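Local atomic coordinates of FdhC (Acinetobacter nosocomialis, PDB entry 5KTC), a protein that probably transfers a 3-hydroxybutanoyl group from coenzyme A to the amino group of a dTDP-linked dideoxy sugar, as a sugar N-acyltransferase of the GNAT superfamily. Residues A[168-171]-A[172-176]; A[6-9]-A[10-13]; A[45-48]-A[49-52]. One frame throughout, in Å; residues are numbered along the deposited sequence.

Interaction 1: residues A[168-171]-A[172-176]; sequences KENK and IQYAR. With COA (coenzyme A), chain D.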
# COMPACT_ATOMS: atom_id res chain seq x y z
N LYS A 168 14.06 -4.99 -6.14
CA LYS A 168 14.63 -6.23 -6.68
C LYS A 168 15.47 -7.03 -5.65
O LYS A 168 15.31 -8.26 -5.56
CB LYS A 168 15.44 -5.94 -7.90
CG LYS A 168 14.61 -5.47 -9.07
CD LYS A 168 15.50 -5.09 -10.25
CE LYS A 168 14.94 -5.61 -11.55
NZ LYS A 168 15.02 -4.57 -12.60
N GLU A 169 16.28 -6.38 -4.82
CA GLU A 169 16.90 -7.12 -3.72
C GLU A 169 15.83 -7.71 -2.79
O GLU A 169 15.77 -8.91 -2.49
CB GLU A 169 17.85 -6.24 -2.92
CG GLU A 169 19.04 -5.59 -3.67
CD GLU A 169 19.63 -4.43 -2.85
OE1 GLU A 169 19.58 -4.49 -1.59
OE2 GLU A 169 20.09 -3.40 -3.43
N ASN A 170 14.90 -6.87 -2.38
CA ASN A 170 13.90 -7.33 -1.46
C ASN A 170 13.03 -8.58 -1.88
O ASN A 170 12.52 -9.30 -1.01
CB ASN A 170 13.04 -6.16 -1.02
CG ASN A 170 13.81 -5.19 -0.11
OD1 ASN A 170 15.00 -5.31 0.08
ND2 ASN A 170 13.12 -4.22 0.41
N LYS A 171 12.86 -8.81 -3.19
CA LYS A 171 12.16 -10.00 -3.68
C LYS A 171 12.82 -11.28 -3.18
O LYS A 171 12.10 -12.20 -2.83
CB LYS A 171 12.00 -9.99 -5.22
CG LYS A 171 10.66 -9.40 -5.69
CD LYS A 171 10.31 -9.81 -7.14
CE LYS A 171 11.45 -9.43 -8.08
NZ LYS A 171 10.94 -9.12 -9.43
N ILE A 172 14.14 -11.33 -3.11
CA ILE A 172 14.85 -12.51 -2.63
C ILE A 172 14.82 -12.60 -1.08
O ILE A 172 14.38 -13.59 -0.50
CB ILE A 172 16.29 -12.52 -3.12
CG1 ILE A 172 16.31 -12.40 -4.67
CG2 ILE A 172 17.04 -13.76 -2.66
CD1 ILE A 172 17.28 -11.33 -5.18
N GLN A 173 15.24 -11.54 -0.44
CA GLN A 173 15.30 -11.46 1.01
C GLN A 173 13.93 -11.64 1.65
O GLN A 173 13.80 -12.21 2.72
CB GLN A 173 15.85 -10.12 1.42
CG GLN A 173 16.00 -10.04 2.91
CD GLN A 173 16.66 -8.77 3.37
OE1 GLN A 173 17.32 -8.07 2.61
NE2 GLN A 173 16.48 -8.47 4.64
N TYR A 174 12.92 -11.08 0.99
CA TYR A 174 11.55 -11.10 1.53
C TYR A 174 10.63 -12.13 0.82
O TYR A 174 9.39 -12.08 0.98
CB TYR A 174 10.91 -9.71 1.41
CG TYR A 174 11.44 -8.67 2.34
CD1 TYR A 174 12.65 -8.01 2.09
CD2 TYR A 174 10.77 -8.40 3.50
CE1 TYR A 174 13.14 -7.03 2.99
CE2 TYR A 174 11.24 -7.44 4.39
CZ TYR A 174 12.42 -6.75 4.13
OH TYR A 174 12.79 -5.82 5.05
N ALA A 175 11.22 -13.10 0.12
CA ALA A 175 10.44 -14.13 -0.57
C ALA A 175 9.50 -14.88 0.35
O ALA A 175 8.42 -15.27 -0.10
CB ALA A 175 11.35 -15.13 -1.31
N ARG A 176 9.90 -15.12 1.60
CA ARG A 176 9.07 -15.86 2.57
C ARG A 176 7.70 -15.18 2.84
O ARG A 176 6.76 -15.82 3.35
CB ARG A 176 9.79 -16.10 3.90
CG ARG A 176 10.07 -14.88 4.73
CD ARG A 176 10.90 -15.28 5.88
NE ARG A 176 11.33 -14.16 6.65
CZ ARG A 176 10.73 -13.67 7.72
NH1 ARG A 176 9.59 -14.20 8.19
NH2 ARG A 176 11.28 -12.62 8.30
N1A COA D . 11.06 -7.50 8.13
C2A COA D . 10.48 -8.42 8.94
N3A COA D . 9.45 -8.12 9.74
C4A COA D . 8.92 -6.91 9.67
C5A COA D . 9.48 -5.88 8.76
C6A COA D . 10.62 -6.25 7.97
N6A COA D . 11.20 -5.39 7.14
N7A COA D . 8.74 -4.78 8.91
C8A COA D . 7.80 -5.07 9.83
N9A COA D . 7.92 -6.34 10.29
C1B COA D . 7.06 -7.02 11.28
C2B COA D . 6.80 -6.08 12.46
O2B COA D . 7.82 -6.14 13.47
C3B COA D . 5.45 -6.53 12.92
O3B COA D . 5.63 -7.74 13.67
P3B COA D . 5.45 -7.74 15.26
O7A COA D . 4.01 -8.24 15.40
O8A COA D . 6.53 -8.77 15.48
O9A COA D . 5.70 -6.33 15.76
C4B COA D . 4.74 -6.87 11.63
O4B COA D . 5.77 -7.28 10.71
C5B COA D . 3.84 -5.77 11.12
O5B COA D . 4.58 -4.58 10.93
P1A COA D . 4.19 -3.27 11.72
O1A COA D . 5.29 -2.26 11.50
O2A COA D . 3.58 -3.51 13.08
O3A COA D . 2.99 -2.60 10.87
P2A COA D . 1.47 -2.41 11.16
O4A COA D . 0.71 -3.70 11.30
O5A COA D . 1.23 -1.40 12.26
O6A COA D . 0.95 -1.77 9.79
CBP COA D . 0.21 0.44 9.09
CCP COA D . 1.40 -0.47 9.45
CDP COA D . 0.78 1.81 8.80
CEP COA D . -0.53 -0.09 7.87
CAP COA D . -0.76 0.49 10.30
OAP COA D . 0.07 0.72 11.48
C9P COA D . -1.85 1.48 10.16
O9P COA D . -2.92 1.33 9.54
N8P COA D . -1.58 2.65 10.79
C7P COA D . -2.51 3.71 10.74
C6P COA D . -2.67 4.41 9.41
C5P COA D . -1.37 5.06 9.03
O5P COA D . -0.79 5.80 9.85
N4P COA D . -0.89 4.78 7.83
C3P COA D . 0.43 5.24 7.39
C2P COA D . 0.42 6.73 6.99
S1P COA D . 2.15 7.27 6.72
O HOH W 1 16.46 -4.98 2.53
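Asn170 and Tyr174 run alongside each other, one helical turn apart, where helix 164-173 ends and Tyr174 becomes the first residue to leave helical geometry; here the C-terminal end of a helix delivers a side chain to coenzyme A. The backbone joins them first: Asn170 O receives Tyr174 N at 2.7 Å, and the same oxygen lies at the edge of the tyrosine ring. The turn before it has a divided acceptor. Glu169 O takes Ile172 N at 3.0 Å, a bent bond with the donor above the carbonyl plane, and only weakly takes Gln173 N at 3.4 Å.

The side-chain amide of Asn170 is satisfied at both ends. Its ND2 donates to Met146 O on helix 137-146, while its OD1 accepts from a water at 2.9 Å that also donates to Gln173 OE1. With CG beside the backbone N (chi1 -70°), Asn170 lies close against the ring, CB 3.6 Å from Tyr174 CD1, with amide and ring planes inclined at 46°. Charged ends at the surface find partners within the same helix: Glu169 pairs with Lys166, and Lys171 NZ bonds Tyr167 OH.

Tyr174 also touches Val109 and Leu113 of helix 107-122, so its buried ring is in contact with that helix as well as with Asn170. Its hydroxyl reaches the adenine of coenzyme A, where the exocyclic amine is the donor: N6A of coenzyme A lies 2.7 Å from Tyr174 OH, with 149° at the hydrogen.

Interaction 2: residues A[6-9]-A[10-13]; sequences LKAN and TTYL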
# COMPACT_ATOMS: atom_id res chain seq x y z
N LEU A 6 -2.41 -9.69 -7.35
CA LEU A 6 -1.62 -9.43 -6.19
C LEU A 6 -2.07 -10.26 -5.02
O LEU A 6 -3.13 -10.04 -4.38
CB LEU A 6 -1.67 -7.94 -5.87
CG LEU A 6 -1.23 -6.98 -6.97
CD1 LEU A 6 -1.65 -5.52 -6.58
CD2 LEU A 6 0.27 -7.09 -7.16
N LYS A 7 -1.21 -11.22 -4.67
CA LYS A 7 -1.45 -12.04 -3.50
C LYS A 7 -0.15 -12.42 -2.85
O LYS A 7 0.80 -12.66 -3.53
CB LYS A 7 -2.25 -13.31 -3.87
CG LYS A 7 -1.61 -14.22 -4.94
CD LYS A 7 -2.47 -15.47 -5.33
CE LYS A 7 -2.64 -16.51 -4.17
NZ LYS A 7 -4.01 -17.12 -3.93
N ALA A 8 -0.16 -12.46 -1.54
CA ALA A 8 1.01 -12.91 -0.79
C ALA A 8 0.58 -14.06 0.05
O ALA A 8 -0.46 -14.70 -0.23
CB ALA A 8 1.63 -11.77 0.01
N ASN A 9 1.36 -14.33 1.06
CA ASN A 9 1.07 -15.47 1.92
C ASN A 9 -0.22 -15.47 2.71
O ASN A 9 -0.88 -16.49 2.83
CB ASN A 9 2.20 -15.67 2.90
CG ASN A 9 3.05 -16.85 2.56
OD1 ASN A 9 2.96 -17.44 1.47
ND2 ASN A 9 3.86 -17.23 3.51
N THR A 10 -0.50 -14.37 3.36
CA THR A 10 -1.63 -14.28 4.24
C THR A 10 -2.62 -13.25 3.80
O THR A 10 -3.63 -13.15 4.44
CB THR A 10 -1.26 -14.07 5.69
OG1 THR A 10 -0.79 -12.72 5.95
CG2 THR A 10 -0.21 -15.16 6.17
N THR A 11 -2.32 -12.52 2.74
CA THR A 11 -3.19 -11.43 2.26
C THR A 11 -3.28 -11.41 0.76
O THR A 11 -2.50 -12.06 0.08
CB THR A 11 -2.66 -10.04 2.71
OG1 THR A 11 -1.31 -9.94 2.27
CG2 THR A 11 -2.73 -9.85 4.24
N TYR A 12 -4.26 -10.65 0.23
CA TYR A 12 -4.38 -10.39 -1.17
C TYR A 12 -5.04 -9.04 -1.35
O TYR A 12 -5.63 -8.51 -0.40
CB TYR A 12 -5.18 -11.46 -1.90
CG TYR A 12 -6.60 -11.68 -1.49
CD1 TYR A 12 -6.94 -12.57 -0.47
CD2 TYR A 12 -7.63 -11.00 -2.11
CE1 TYR A 12 -8.25 -12.82 -0.13
CE2 TYR A 12 -8.95 -11.23 -1.74
CZ TYR A 12 -9.28 -12.12 -0.74
OH TYR A 12 -10.61 -12.30 -0.29
N LEU A 13 -4.87 -8.49 -2.52
CA LEU A 13 -5.40 -7.15 -2.84
C LEU A 13 -6.32 -7.27 -4.02
O LEU A 13 -6.04 -8.00 -4.93
CB LEU A 13 -4.29 -6.17 -3.26
CG LEU A 13 -3.09 -5.83 -2.36
CD1 LEU A 13 -2.44 -4.49 -2.63
CD2 LEU A 13 -3.25 -6.04 -0.90
O HOH W 2 -5.59 -10.94 -5.52
O HOH W 3 -4.91 -8.18 -7.47
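Tyr12, whose CB rests 4.0 Å from Lys7 CB, sends its ring away from the 6-9 segment to meet Phe69 of strand 63-70, the two ring planes within about 5° of parallel; the side chain also touches Ser71 and Gln74. The phenol is placed there by a chi1 of 61°, which sets CG between the backbone N and the carbonyl carbon. The contact itself is carried by the peptide groups of the two segments. Two nearly straight bonds join them: Leu13 N to Leu6 O at 3.0 Å, with 171° at the hydrogen, and Ala8 N to Thr11 O at 2.9 Å. They flank Lys7 and Tyr12, which therefore form a non-hydrogen-bonded antiparallel pair. Leu6 O has further company, a longer CA-H contact from Tyr12 CA and a water that donates to it at 2.9 Å and to Leu13 O as well. A second water accepts from Leu6 N and donates to Leu13 O, so this end of the pairing is stitched by solvent.

On the face away from Tyr12 the character turns apolar. Leu6 and Leu13 meet at a slant, CB to CB 4.1 Å, and both side chains touch Phe66, while Leu6 also meets Ala118 of helix 107-122. Beside them Ala8 CB approaches Thr11 OG1, and that hydroxyl bonds Glu110, which also receives Thr10 N. Thr10 OG1 pairs with Thr104 OG1.

The chain reverses through Asn9 and Thr10, whose backbone angles approach those of a type I turn. This is a short beta-hairpin-like reversal, in which the residues following the magnesium ligands Phe4 and Asn5 fold back along 11-15, the first strand, at one edge of the GNAT sheet.

Interaction 3: residues A[45-48]-A[49-52]; sequences KSQA and EWIR. With FUH ([[(2~{R},3~{S},5~{R})-5-[5-methyl-2,4-bis(oxidanylidene)pyrimidin-1-yl]-3-oxidanyl-oxolan-2-yl]methoxy-oxidanyl-phosphoryl] [(2~{R},3~{R},4~{S},5~{R},6~{R})-6-methyl-3,5-bis(oxidanyl)-4-[[(3~{R})-3-oxidanylbutanoyl]amino]oxan-2-yl] hydrogen phosphate), chain C.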
# COMPACT_ATOMS: atom_id res chain seq x y z
N LYS A 45 -22.47 7.66 1.10
CA LYS A 45 -22.68 8.17 -0.28
C LYS A 45 -21.60 9.10 -0.79
O LYS A 45 -21.25 9.10 -1.98
CB LYS A 45 -24.09 8.83 -0.42
CG LYS A 45 -25.18 7.80 -0.59
CD LYS A 45 -26.60 8.34 -0.43
CE LYS A 45 -27.60 7.24 -0.80
NZ LYS A 45 -28.95 7.40 -0.17
N SER A 46 -21.10 9.93 0.11
CA SER A 46 -19.97 10.79 -0.25
C SER A 46 -18.75 9.96 -0.58
O SER A 46 -18.07 10.25 -1.52
CB SER A 46 -19.62 11.79 0.86
OG SER A 46 -20.77 12.60 1.09
N GLN A 47 -18.51 8.93 0.21
CA GLN A 47 -17.36 8.07 -0.09
C GLN A 47 -17.57 7.30 -1.43
O GLN A 47 -16.63 7.17 -2.19
CB GLN A 47 -17.07 7.15 1.07
CG GLN A 47 -15.93 6.16 0.87
CD GLN A 47 -14.59 6.78 0.69
OE1 GLN A 47 -14.22 7.69 1.39
NE2 GLN A 47 -13.80 6.24 -0.23
N ALA A 48 -18.79 6.84 -1.69
CA ALA A 48 -19.12 6.20 -2.96
C ALA A 48 -18.80 7.18 -4.07
O ALA A 48 -18.20 6.78 -5.10
CB ALA A 48 -20.58 5.81 -3.04
N GLU A 49 -19.18 8.46 -3.88
CA GLU A 49 -18.86 9.44 -4.90
C GLU A 49 -17.33 9.61 -5.14
O GLU A 49 -16.89 9.71 -6.26
CB GLU A 49 -19.51 10.84 -4.66
CG GLU A 49 -19.27 11.75 -5.90
CD GLU A 49 -19.66 13.21 -5.73
OE1 GLU A 49 -19.09 14.04 -6.51
OE2 GLU A 49 -20.52 13.50 -4.85
N TRP A 50 -16.57 9.71 -4.06
CA TRP A 50 -15.10 9.74 -4.12
C TRP A 50 -14.58 8.56 -4.95
O TRP A 50 -13.68 8.72 -5.79
CB TRP A 50 -14.47 9.71 -2.70
CG TRP A 50 -13.01 10.15 -2.65
CD1 TRP A 50 -12.50 11.40 -2.31
CD2 TRP A 50 -11.88 9.36 -2.99
NE1 TRP A 50 -11.12 11.41 -2.43
CE2 TRP A 50 -10.72 10.18 -2.86
CE3 TRP A 50 -11.71 8.02 -3.42
CZ2 TRP A 50 -9.43 9.71 -3.14
CZ3 TRP A 50 -10.40 7.57 -3.70
CH2 TRP A 50 -9.30 8.40 -3.55
N ILE A 51 -15.15 7.40 -4.72
CA ILE A 51 -14.70 6.18 -5.45
C ILE A 51 -15.07 6.26 -6.96
O ILE A 51 -14.29 5.86 -7.84
CB ILE A 51 -15.29 4.94 -4.80
CG1 ILE A 51 -14.76 4.77 -3.38
CG2 ILE A 51 -15.00 3.69 -5.66
CD1 ILE A 51 -15.49 3.66 -2.63
N ARG A 52 -16.23 6.83 -7.26
CA ARG A 52 -16.66 6.97 -8.66
C ARG A 52 -15.69 7.82 -9.48
O ARG A 52 -15.32 7.44 -10.56
CB ARG A 52 -18.12 7.49 -8.70
CG ARG A 52 -18.88 7.50 -10.04
CD ARG A 52 -20.30 8.13 -9.84
NE ARG A 52 -20.99 7.56 -8.66
CZ ARG A 52 -21.44 8.22 -7.57
NH1 ARG A 52 -21.38 9.55 -7.44
NH2 ARG A 52 -21.98 7.53 -6.57
O1 FUH C . 0.05 6.27 3.62
C1 FUH C . 1.00 7.02 3.41
C2 FUH C . 2.35 6.54 3.00
C3 FUH C . 2.61 5.12 3.41
O2 FUH C . 3.21 5.05 4.73
C4 FUH C . 3.58 4.46 2.47
N1 FUH C . 0.87 8.41 3.51
C5 FUH C . -0.47 9.02 3.57
C6 FUH C . -0.54 10.10 4.66
O3 FUH C . 0.45 11.01 4.39
C7 FUH C . -1.82 10.90 4.64
C8 FUH C . -1.79 12.18 5.52
O4 FUH C . -2.11 11.34 3.30
C9 FUH C . -0.80 9.63 2.22
O5 FUH C . -0.95 8.63 1.20
C10 FUH C . -2.10 10.32 2.29
O6 FUH C . -3.08 9.34 2.59
P1 FUH C . -4.62 9.63 2.46
O7 FUH C . -5.17 10.33 3.64
O8 FUH C . -5.23 8.24 2.30
O9 FUH C . -4.97 10.28 1.05
P2 FUH C . -4.92 11.79 0.53
O10 FUH C . -4.15 11.80 -0.74
O11 FUH C . -4.30 12.62 1.64
O12 FUH C . -6.46 12.02 0.31
C11 FUH C . -6.92 13.02 -0.60
C12 FUH C . -8.27 13.50 -0.14
C13 FUH C . -8.33 13.81 1.37
O13 FUH C . -9.21 14.91 1.66
C14 FUH C . -8.99 12.58 1.99
C15 FUH C . -9.90 12.14 0.86
O14 FUH C . -9.25 12.50 -0.39
N2 FUH C . -10.11 10.68 0.72
C16 FUH C . -9.08 9.85 0.39
C17 FUH C . -9.32 8.49 0.19
C18 FUH C . -8.21 7.53 -0.20
C19 FUH C . -10.66 8.02 0.38
O15 FUH C . -10.93 6.77 0.16
N3 FUH C . -11.65 8.86 0.71
C20 FUH C . -11.37 10.17 0.83
O16 FUH C . -12.35 10.99 1.17
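Lys45 O accepts Glu49 N at 2.9 Å, the first of four regular helical bonds that carry helix 44-59 through this stretch, while the lysine chain itself runs outward. Ser46 O takes Trp50 N in the same way, and its hydroxyl turns back to Asp43 near the start of the helix.

Gln47 meets the base. Its chain sets out with CG opposite the backbone N (chi1 178°) and bends at chi2, which brings the terminal amide against the thymine of the bound dTDP-sugar product. Both amide atoms then work on adjacent groups of that ring: N3 of the ligand donates to Gln47 OE1 at 2.9 Å, almost straight at 170°, and Gln47 NE2 donates to ligand O15 at 2.9 Å. This pair of complementary bonds matches an imide N-H and its neighbouring carbonyl. Ile51 backs the amide, its CG1 3.6 Å from Gln47 NE2. One turn on from Ser46, Trp50 lays its indole roughly parallel to the base, and ligand C19 sits 3.7 Å above the ring plane, over its centre. Trp50 NE1 adds a weak bond to ligand O14, the deoxyribose ring oxygen, at 3.0 Å. The base is thus bonded along its edge and stacked on a face by two residues of one helix; Trp50 also makes a cation-pi contact with Arg57.

Ala48 O receives Arg52 N, and the arginine bends back until the face of its guanidinium lies over Ala48 O.

Within the fold, Gln47 and Ile51 pack on helix 21-28, Gln47 against Ala21, Ile24 and Cys25, while strands 63-70, 75-86 and 91-99 supply Tyr65, Tyr83, Arg81 and Ser96 to the same ligand.

The three contacts compare one local principle in different surroundings. Interactions 1 and 3 lie on opposite sides of the chain's centre, about 37 Å apart between centres, and each presents an aromatic residue to a nucleobase, from just past a helix end in one and from mid-helix in the other: a single hydroxyl for adenine, a stacked indole plus an amide for thymine. Interaction 2, closest to the centre, binds neither base and relies on strand-like backbone bonds and leucines. All three mix buried and exposed residues. Interactions 1 and 2 share helix 107-122 as a neighbour and touch directly, Arg176 O lying 3.2 Å from Asn9 ND2, whereas interaction 3 stands clear of both.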